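Local coordinates for uncharacterized protein Sortase B (Clostridium perfringens, PDB 5YFK) that is a class B sortase, a cysteine transpeptidase that probably attaches sorted surface proteins to the cell wall of its bacterium, at residues F57-G63 with N136-Y142; F90-I94 with M115-F121; S106-G112 with R202-T208. The protein carries 1 engineered substitution. One frame throughout, in Å; residues are numbered along the deposited sequence.

Interaction 1 of 3, residues F57-G63 with N136-Y142; sequences FWIKVEG and NKYVTLY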
# COMPACT_ATOMS: atom_id res chain seq x y z
N PHE A 57 6.81 -4.95 6.03
CA PHE A 57 5.84 -5.97 5.65
C PHE A 57 5.86 -6.21 4.14
O PHE A 57 6.47 -5.45 3.38
CB PHE A 57 4.41 -5.59 6.13
CG PHE A 57 3.95 -4.24 5.66
CD1 PHE A 57 3.20 -4.11 4.51
CD2 PHE A 57 4.09 -3.12 6.48
CE1 PHE A 57 2.75 -2.86 4.08
CE2 PHE A 57 3.55 -1.89 6.11
CZ PHE A 57 2.85 -1.77 4.92
N TRP A 58 5.13 -7.24 3.71
CA TRP A 58 4.98 -7.52 2.30
C TRP A 58 3.55 -7.14 1.85
O TRP A 58 2.58 -7.28 2.61
CB TRP A 58 5.24 -9.01 2.02
CG TRP A 58 5.43 -9.31 0.55
CD1 TRP A 58 4.46 -9.39 -0.40
CD2 TRP A 58 6.68 -9.39 -0.14
NE1 TRP A 58 5.03 -9.59 -1.63
CE2 TRP A 58 6.39 -9.48 -1.51
CE3 TRP A 58 8.01 -9.32 0.27
CZ2 TRP A 58 7.36 -9.69 -2.45
CZ3 TRP A 58 8.99 -9.51 -0.67
CH2 TRP A 58 8.67 -9.67 -2.03
N ILE A 59 3.44 -6.61 0.66
CA ILE A 59 2.13 -6.27 0.08
C ILE A 59 1.95 -7.01 -1.24
O ILE A 59 2.81 -6.99 -2.13
CB ILE A 59 2.00 -4.74 -0.12
CG1 ILE A 59 0.59 -4.36 -0.58
CG2 ILE A 59 3.02 -4.21 -1.09
CD1 ILE A 59 0.31 -2.86 -0.50
N LYS A 60 0.74 -7.52 -1.43
CA LYS A 60 0.32 -8.08 -2.68
C LYS A 60 -1.10 -7.64 -2.98
O LYS A 60 -2.00 -7.82 -2.16
CB LYS A 60 0.41 -9.61 -2.63
CG LYS A 60 -0.15 -10.32 -3.87
CD LYS A 60 0.67 -10.03 -5.10
CE LYS A 60 -0.16 -10.08 -6.38
NZ LYS A 60 0.53 -9.36 -7.49
N VAL A 61 -1.31 -7.21 -4.22
CA VAL A 61 -2.64 -6.74 -4.62
C VAL A 61 -3.22 -7.63 -5.69
O VAL A 61 -2.63 -7.86 -6.74
CB VAL A 61 -2.66 -5.27 -5.06
CG1 VAL A 61 -4.07 -4.85 -5.50
CG2 VAL A 61 -2.19 -4.37 -3.91
N GLU A 62 -4.39 -8.18 -5.37
CA GLU A 62 -5.03 -9.18 -6.19
C GLU A 62 -5.24 -8.63 -7.57
O GLU A 62 -5.61 -7.46 -7.73
CB GLU A 62 -6.39 -9.54 -5.56
CG GLU A 62 -7.37 -10.26 -6.47
CD GLU A 62 -8.70 -10.58 -5.78
OE1 GLU A 62 -9.25 -9.70 -5.07
OE2 GLU A 62 -9.25 -11.67 -6.01
N GLY A 63 -4.89 -9.45 -8.56
CA GLY A 63 -5.14 -9.15 -9.96
C GLY A 63 -4.17 -8.19 -10.62
O GLY A 63 -4.46 -7.64 -11.68
N ASN A 136 -11.64 -7.17 -8.39
CA ASN A 136 -10.42 -7.25 -7.60
C ASN A 136 -10.51 -6.50 -6.28
O ASN A 136 -10.50 -5.27 -6.24
CB ASN A 136 -9.26 -6.74 -8.43
CG ASN A 136 -9.07 -7.54 -9.71
OD1 ASN A 136 -8.68 -8.70 -9.68
ND2 ASN A 136 -9.49 -6.97 -10.81
N LYS A 137 -10.88 -7.25 -5.24
CA LYS A 137 -11.39 -6.66 -4.00
C LYS A 137 -10.26 -6.50 -2.96
O LYS A 137 -10.44 -5.78 -1.98
CB LYS A 137 -12.49 -7.56 -3.42
CG LYS A 137 -13.80 -7.53 -4.19
CD LYS A 137 -14.84 -8.37 -3.46
CE LYS A 137 -16.09 -8.56 -4.30
NZ LYS A 137 -17.09 -9.38 -3.57
N TYR A 138 -9.24 -7.35 -3.02
CA TYR A 138 -8.42 -7.61 -1.82
C TYR A 138 -6.98 -7.19 -1.97
O TYR A 138 -6.36 -7.37 -3.02
CB TYR A 138 -8.45 -9.08 -1.44
CG TYR A 138 -9.84 -9.57 -1.20
CD1 TYR A 138 -10.62 -9.04 -0.19
CD2 TYR A 138 -10.39 -10.51 -2.05
CE1 TYR A 138 -11.92 -9.44 -0.02
CE2 TYR A 138 -11.72 -10.87 -1.93
CZ TYR A 138 -12.46 -10.38 -0.88
OH TYR A 138 -13.78 -10.73 -0.77
N VAL A 139 -6.47 -6.64 -0.87
CA VAL A 139 -5.04 -6.40 -0.66
C VAL A 139 -4.58 -7.27 0.52
O VAL A 139 -5.22 -7.33 1.58
CB VAL A 139 -4.76 -4.92 -0.35
CG1 VAL A 139 -3.28 -4.62 -0.19
CG2 VAL A 139 -5.35 -4.03 -1.41
N THR A 140 -3.55 -8.05 0.28
CA THR A 140 -2.95 -8.89 1.31
C THR A 140 -1.65 -8.30 1.85
O THR A 140 -0.81 -7.86 1.08
CB THR A 140 -2.70 -10.30 0.74
OG1 THR A 140 -3.87 -10.71 0.02
CG2 THR A 140 -2.45 -11.30 1.86
N LEU A 141 -1.53 -8.21 3.17
CA LEU A 141 -0.23 -7.88 3.80
C LEU A 141 0.32 -9.08 4.55
O LEU A 141 -0.42 -9.87 5.09
CB LEU A 141 -0.37 -6.72 4.79
CG LEU A 141 -1.01 -5.45 4.25
CD1 LEU A 141 -1.05 -4.36 5.30
CD2 LEU A 141 -0.33 -4.99 2.95
N TYR A 142 1.64 -9.12 4.69
CA TYR A 142 2.26 -10.06 5.61
C TYR A 142 3.23 -9.34 6.50
O TYR A 142 4.12 -8.68 6.00
CB TYR A 142 3.00 -11.14 4.85
CG TYR A 142 3.38 -12.29 5.74
CD1 TYR A 142 4.56 -12.26 6.49
CD2 TYR A 142 2.63 -13.45 5.75
CE1 TYR A 142 4.94 -13.38 7.25
CE2 TYR A 142 2.97 -14.52 6.55
CZ TYR A 142 4.14 -14.48 7.29
OH TYR A 142 4.49 -15.59 8.01
O HOH W 1 -4.63 -9.77 -2.46
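The Tyr138 ring and the Glu62 carboxylate lie side by side, their planes 26° apart, with OE1 of Glu62 3.3 Å from CD2 of Tyr138. One face of this ring is covered from within its own segment by CB of Lys137. The other ring reaching across, Phe57, is met obliquely: with CG held between its own backbone N and carbonyl carbon (chi1 55°), the ring swings to Leu141, whose CD2 comes within 3.9 Å of Phe57 CE1. The strand backbone itself sets Phe57 CB 3.1 Å from Tyr142 O.

Strands 57-61 and 138-142 run antiparallel, and backbone bonds join the hydrogen-bonded pairs Trp58-Tyr142 and Lys60-Thr140. Past Val61-Val139 the backbone adds Glu62 N to Tyr138 O, and the extended Glu62 side chain then takes over. Its OE1 accepts two backbone N-H groups, Tyr138 N at 3.1 Å nearly in line with the C-O bond and Lys137 N at 2.9 Å from above the carboxylate plane. A glutamate suits this place, since one oxygen grips both amides where the chain enters its strand after helix 130-135. A water donates to Lys60 O and sits 2.8 Å from Thr140 OG1.

Branched aliphatic residues fill the face that carries Ile59, Val61, Val139 and Leu141. Ile59 CG1 lies 3.7 Å from Leu141 CD2, and Val61 CG2 is 3.9 Å from Val139 CG1.

This pairing joins the first and last strands in the order across the sheet, which closes the sortase beta-barrel. Strand 67-72 flanks 55-61, with Asp67 accepting a bond from Trp58 NE1, and strand 146-159 flanks 138-143. Helix 35-51 packs against Trp58 and Tyr142 on the outer face, while the aliphatic face looks into the barrel.

Interaction 2 of 3, residues F90-I94 with M115-F121; sequences FSGSI and MRNDTMF
The side chains of Ile94 and Met120 lie alongside with their ends pointing opposite ways where two loops meet at one end of the sortase beta-barrel, the first running into strand 94-96 and the second following strand 107-111. Apolar packing dominates. The Met120 chain is bent at both chi2 (-43°) and chi3, which curls its methyl back against the 90-94 backbone: CE lies 3.7 Å from Ile94 CD1 and 3.6 Å from Gly92 O. Nearer the backbone of Met120, CG rests 3.7 Å from Ser91 O. An unbranched, flexible thioether is well fitted to such a curved path. Gly92, with its positive phi, suits the bend that the loop makes here. Met115 reaches the outer part of the loop, near Phe90 and Ser91, but it is poorly ordered; its side chain lies about 4 Å from that of His113, the predicted catalytic proton donor/acceptor, at nearest atoms.

Polar bonds lie within or beyond the segments and none crosses between them. Thr119 OG1 donates to Asn117 OD1 at 2.8 Å, linking the two residues within the 115-121 loop, while Ser91 OG pairs with Thr12 and Ser93 OG with His82 O.

Aromatic contact completes the inner end, beside Val110. Ile94 uses both its branches on the Phe121 ring: CG2 touches CZ at 3.6 Å, and CD1 stands over one face in a CH-pi contact, 4.2 Å from the ring centroid and 28° off its normal.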
# COMPACT_ATOMS: atom_id res chain seq x y z
N PHE A 90 15.52 5.06 -9.82
CA PHE A 90 14.42 5.84 -10.36
C PHE A 90 13.08 5.27 -9.93
O PHE A 90 12.17 6.03 -9.61
CB PHE A 90 14.53 5.90 -11.88
CG PHE A 90 15.74 6.66 -12.34
CD1 PHE A 90 16.96 6.01 -12.47
CD2 PHE A 90 15.75 8.05 -12.25
CE1 PHE A 90 18.12 6.72 -12.72
CE2 PHE A 90 16.90 8.77 -12.48
CZ PHE A 90 18.09 8.10 -12.72
N SER A 91 12.98 3.95 -9.86
CA SER A 91 11.73 3.31 -9.46
C SER A 91 11.50 3.47 -7.96
O SER A 91 10.36 3.38 -7.50
CB SER A 91 11.78 1.83 -9.80
OG SER A 91 11.72 1.67 -11.20
N GLY A 92 12.58 3.58 -7.20
CA GLY A 92 12.48 3.60 -5.74
C GLY A 92 11.89 2.33 -5.15
O GLY A 92 12.22 1.21 -5.57
N SER A 93 11.18 2.49 -4.05
CA SER A 93 10.66 1.36 -3.30
C SER A 93 9.20 1.64 -2.96
O SER A 93 8.72 2.78 -3.07
CB SER A 93 11.48 1.11 -2.03
OG SER A 93 12.85 0.93 -2.33
N ILE A 94 8.50 0.59 -2.54
CA ILE A 94 7.18 0.81 -1.92
C ILE A 94 7.39 1.08 -0.44
O ILE A 94 8.14 0.35 0.23
CB ILE A 94 6.29 -0.41 -2.08
CG1 ILE A 94 6.23 -0.85 -3.54
CG2 ILE A 94 4.88 -0.12 -1.54
CD1 ILE A 94 5.85 0.22 -4.54
N MET A 115 5.47 5.05 -12.78
CA MET A 115 6.41 5.62 -13.73
C MET A 115 6.06 5.29 -15.18
O MET A 115 6.82 5.59 -16.10
CB MET A 115 7.84 5.17 -13.38
CG MET A 115 8.43 5.91 -12.20
SD MET A 115 10.19 5.60 -11.99
CE MET A 115 10.83 6.16 -13.57
N ARG A 116 4.85 4.78 -15.38
CA ARG A 116 4.23 4.70 -16.71
C ARG A 116 4.83 3.56 -17.52
O ARG A 116 4.50 3.38 -18.69
CB ARG A 116 4.37 6.02 -17.48
CG ARG A 116 3.54 7.16 -16.90
CD ARG A 116 2.77 7.91 -17.99
NE ARG A 116 1.41 7.39 -18.16
CZ ARG A 116 0.47 7.98 -18.90
NH1 ARG A 116 0.73 9.13 -19.51
NH2 ARG A 116 -0.74 7.43 -19.01
N ASN A 117 5.59 2.71 -16.85
CA ASN A 117 6.11 1.51 -17.47
C ASN A 117 5.62 0.25 -16.76
O ASN A 117 6.30 -0.78 -16.73
CB ASN A 117 7.63 1.53 -17.44
CG ASN A 117 8.17 1.21 -16.06
OD1 ASN A 117 7.79 1.85 -15.09
ND2 ASN A 117 8.86 0.09 -15.95
N ASP A 118 4.46 0.35 -16.13
CA ASP A 118 3.82 -0.84 -15.58
C ASP A 118 4.63 -1.49 -14.45
O ASP A 118 4.80 -2.71 -14.40
CB ASP A 118 3.62 -1.86 -16.70
CG ASP A 118 2.43 -2.75 -16.47
OD1 ASP A 118 1.67 -2.46 -15.54
OD2 ASP A 118 2.30 -3.76 -17.20
N THR A 119 5.19 -0.67 -13.56
CA THR A 119 5.92 -1.19 -12.40
C THR A 119 5.57 -0.42 -11.13
O THR A 119 4.99 0.64 -11.20
CB THR A 119 7.45 -1.09 -12.60
OG1 THR A 119 7.83 0.28 -12.78
CG2 THR A 119 7.88 -1.92 -13.80
N MET A 120 5.98 -0.97 -9.98
CA MET A 120 5.73 -0.36 -8.66
C MET A 120 4.22 -0.25 -8.46
O MET A 120 3.53 -1.28 -8.54
CB MET A 120 6.45 0.95 -8.49
CG MET A 120 7.95 0.85 -8.78
SD MET A 120 8.82 -0.60 -8.11
CE MET A 120 8.98 -0.20 -6.39
N PHE A 121 3.72 0.95 -8.22
CA PHE A 121 2.25 1.15 -7.99
C PHE A 121 1.51 1.63 -9.26
O PHE A 121 0.31 2.00 -9.18
CB PHE A 121 2.01 2.12 -6.83
CG PHE A 121 1.78 1.47 -5.47
CD1 PHE A 121 2.14 0.16 -5.21
CD2 PHE A 121 1.50 2.29 -4.36
CE1 PHE A 121 1.99 -0.40 -3.93
CE2 PHE A 121 1.32 1.74 -3.10
CZ PHE A 121 1.58 0.40 -2.88

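Interaction 3 of 3, residues S106-G112 with R202-T208; sequences SNIVVYG and RILTLIT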
# COMPACT_ATOMS: atom_id res chain seq x y z
N SER A 106 -4.64 3.56 13.05
CA SER A 106 -5.82 2.98 12.39
C SER A 106 -5.76 3.07 10.84
O SER A 106 -6.52 2.40 10.15
CB SER A 106 -7.11 3.61 12.93
OG SER A 106 -7.55 2.90 14.08
N ASN A 107 -4.86 3.90 10.31
CA ASN A 107 -4.67 4.01 8.84
C ASN A 107 -3.21 3.80 8.52
O ASN A 107 -2.37 4.59 8.93
CB ASN A 107 -5.11 5.37 8.34
CG ASN A 107 -5.09 5.49 6.82
OD1 ASN A 107 -4.98 4.48 6.09
ND2 ASN A 107 -5.23 6.72 6.34
N ILE A 108 -2.92 2.72 7.82
CA ILE A 108 -1.58 2.43 7.34
C ILE A 108 -1.48 3.03 5.93
O ILE A 108 -2.25 2.67 5.04
CB ILE A 108 -1.32 0.93 7.30
CG1 ILE A 108 -1.54 0.34 8.70
CG2 ILE A 108 0.08 0.64 6.76
CD1 ILE A 108 -1.73 -1.17 8.74
N VAL A 109 -0.52 3.92 5.74
CA VAL A 109 -0.46 4.66 4.49
C VAL A 109 0.78 4.29 3.73
O VAL A 109 1.89 4.40 4.26
CB VAL A 109 -0.49 6.18 4.73
CG1 VAL A 109 -0.27 6.94 3.44
CG2 VAL A 109 -1.81 6.57 5.37
N VAL A 110 0.59 3.84 2.49
CA VAL A 110 1.68 3.29 1.72
C VAL A 110 1.75 4.01 0.37
O VAL A 110 0.72 4.21 -0.29
CB VAL A 110 1.49 1.77 1.52
CG1 VAL A 110 2.60 1.16 0.69
CG2 VAL A 110 1.38 1.07 2.86
N TYR A 111 2.98 4.30 -0.06
CA TYR A 111 3.27 5.05 -1.29
C TYR A 111 4.09 4.21 -2.24
O TYR A 111 4.93 3.38 -1.83
CB TYR A 111 4.07 6.32 -0.98
CG TYR A 111 3.46 7.26 0.00
CD1 TYR A 111 3.64 7.09 1.36
CD2 TYR A 111 2.68 8.33 -0.43
CE1 TYR A 111 3.09 7.98 2.27
CE2 TYR A 111 1.98 9.11 0.47
CZ TYR A 111 2.25 8.96 1.81
OH TYR A 111 1.67 9.80 2.71
N GLY A 112 3.93 4.50 -3.52
CA GLY A 112 4.86 4.03 -4.54
C GLY A 112 4.72 4.79 -5.83
O GLY A 112 3.69 5.40 -6.08
N ARG A 202 -9.83 -1.03 10.79
CA ARG A 202 -8.48 -0.58 10.49
C ARG A 202 -8.34 -0.50 8.99
O ARG A 202 -8.75 -1.42 8.27
CB ARG A 202 -7.45 -1.56 11.05
CG ARG A 202 -6.04 -0.99 10.94
CD ARG A 202 -4.98 -1.87 11.57
NE ARG A 202 -3.82 -1.05 11.91
CZ ARG A 202 -2.69 -1.50 12.44
NH1 ARG A 202 -1.78 -0.64 12.89
NH2 ARG A 202 -2.45 -2.80 12.47
N ILE A 203 -7.80 0.60 8.49
CA ILE A 203 -7.72 0.77 7.06
C ILE A 203 -6.29 0.83 6.54
O ILE A 203 -5.36 1.18 7.27
CB ILE A 203 -8.54 1.98 6.57
CG1 ILE A 203 -8.09 3.28 7.24
CG2 ILE A 203 -10.04 1.70 6.78
CD1 ILE A 203 -8.57 4.54 6.53
N LEU A 204 -6.20 0.64 5.23
CA LEU A 204 -4.97 0.67 4.47
C LEU A 204 -5.19 1.61 3.28
O LEU A 204 -6.20 1.50 2.56
CB LEU A 204 -4.66 -0.72 3.93
CG LEU A 204 -3.39 -0.88 3.07
CD1 LEU A 204 -2.08 -0.52 3.73
CD2 LEU A 204 -3.33 -2.30 2.57
N THR A 205 -4.32 2.59 3.15
CA THR A 205 -4.42 3.56 2.06
C THR A 205 -3.21 3.42 1.16
O THR A 205 -2.07 3.56 1.62
CB THR A 205 -4.47 4.99 2.63
OG1 THR A 205 -5.58 5.09 3.54
CG2 THR A 205 -4.54 6.06 1.54
N LEU A 206 -3.45 3.24 -0.14
CA LEU A 206 -2.39 3.13 -1.12
C LEU A 206 -2.40 4.33 -2.04
O LEU A 206 -3.45 4.67 -2.57
CB LEU A 206 -2.54 1.87 -1.97
CG LEU A 206 -2.75 0.54 -1.24
CD1 LEU A 206 -2.88 -0.60 -2.23
CD2 LEU A 206 -1.63 0.27 -0.25
N ILE A 207 -1.25 4.97 -2.18
CA ILE A 207 -1.15 6.23 -2.90
C ILE A 207 -0.09 6.17 -3.98
O ILE A 207 1.08 5.84 -3.71
CB ILE A 207 -0.87 7.41 -1.95
CG1 ILE A 207 -2.05 7.58 -0.97
CG2 ILE A 207 -0.68 8.70 -2.73
CD1 ILE A 207 -1.72 8.49 0.20
N THR A 208 -0.47 6.64 -5.16
CA THR A 208 0.45 6.80 -6.24
C THR A 208 0.17 8.07 -7.05
O THR A 208 -0.83 8.76 -6.82
CB THR A 208 0.52 5.55 -7.13
OG1 THR A 208 1.65 5.64 -7.98
CG2 THR A 208 -0.72 5.35 -7.99
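Two first torsions set the buried polar pair: Asn107 swings CG opposite its backbone N (chi1 -173°), and Thr205 turns OG1 opposite its carbonyl carbon (chi1 -57°). The hydroxyl of Thr205 therefore reaches Asn107 OD1 at 2.7 Å, arriving in the amide plane on a lone pair. Asn107 ND2 is satisfied by Lys168 O, so an amide, with an acceptor and a donor, suits this spot. On the opposite face of the sheet the extended Arg202 side chain lays its guanidinium over Ile108, whose CD1 sits 3.8 Å above the middle of the plane; Arg202 NH1 continues to Leu102 O and Asp105 O.

Strands 107-111 and 203-208 form a parallel pair in the sortase beta-barrel, bonded regularly from Ser106 O to Gly112 N. Val110 CB meets Leu206 CD2 at 3.9 Å on the barrel-lining face; on the other face, Ile207 CD1 touches both Val109 CG1 and Tyr111 CE2, the latter at 3.8 Å. Tyr111 OH bonds Asp97. At the C-terminal end Thr208 OG1 donates to Gly112 O at 2.8 Å, tying together the residues just before the predicted catalytic His113 and Ser209, the engineered replacement of the nucleophile.

Overall arrangement
Interactions 1 and 3 share one sheet of the barrel, their centres about 12 Å apart, and their apolar faces meet inside it: Val139 and Leu141 pack on Leu204, Ile59 on Leu206 and Phe57 on Val110. Interaction 2 lies about 17 Å from the centres of both, at one end of the barrel, where Phe121 and Ile94 continue the same interior against Gly112, Val110 and Ile59. Along the chain, both segments of interaction 2 fall between those of interaction 1, whereas those of interaction 3 alternate with both. Interior packing thus links the closing strand pair to the parallel strands that lead to His113 and Ser209 and to the loop that follows His113.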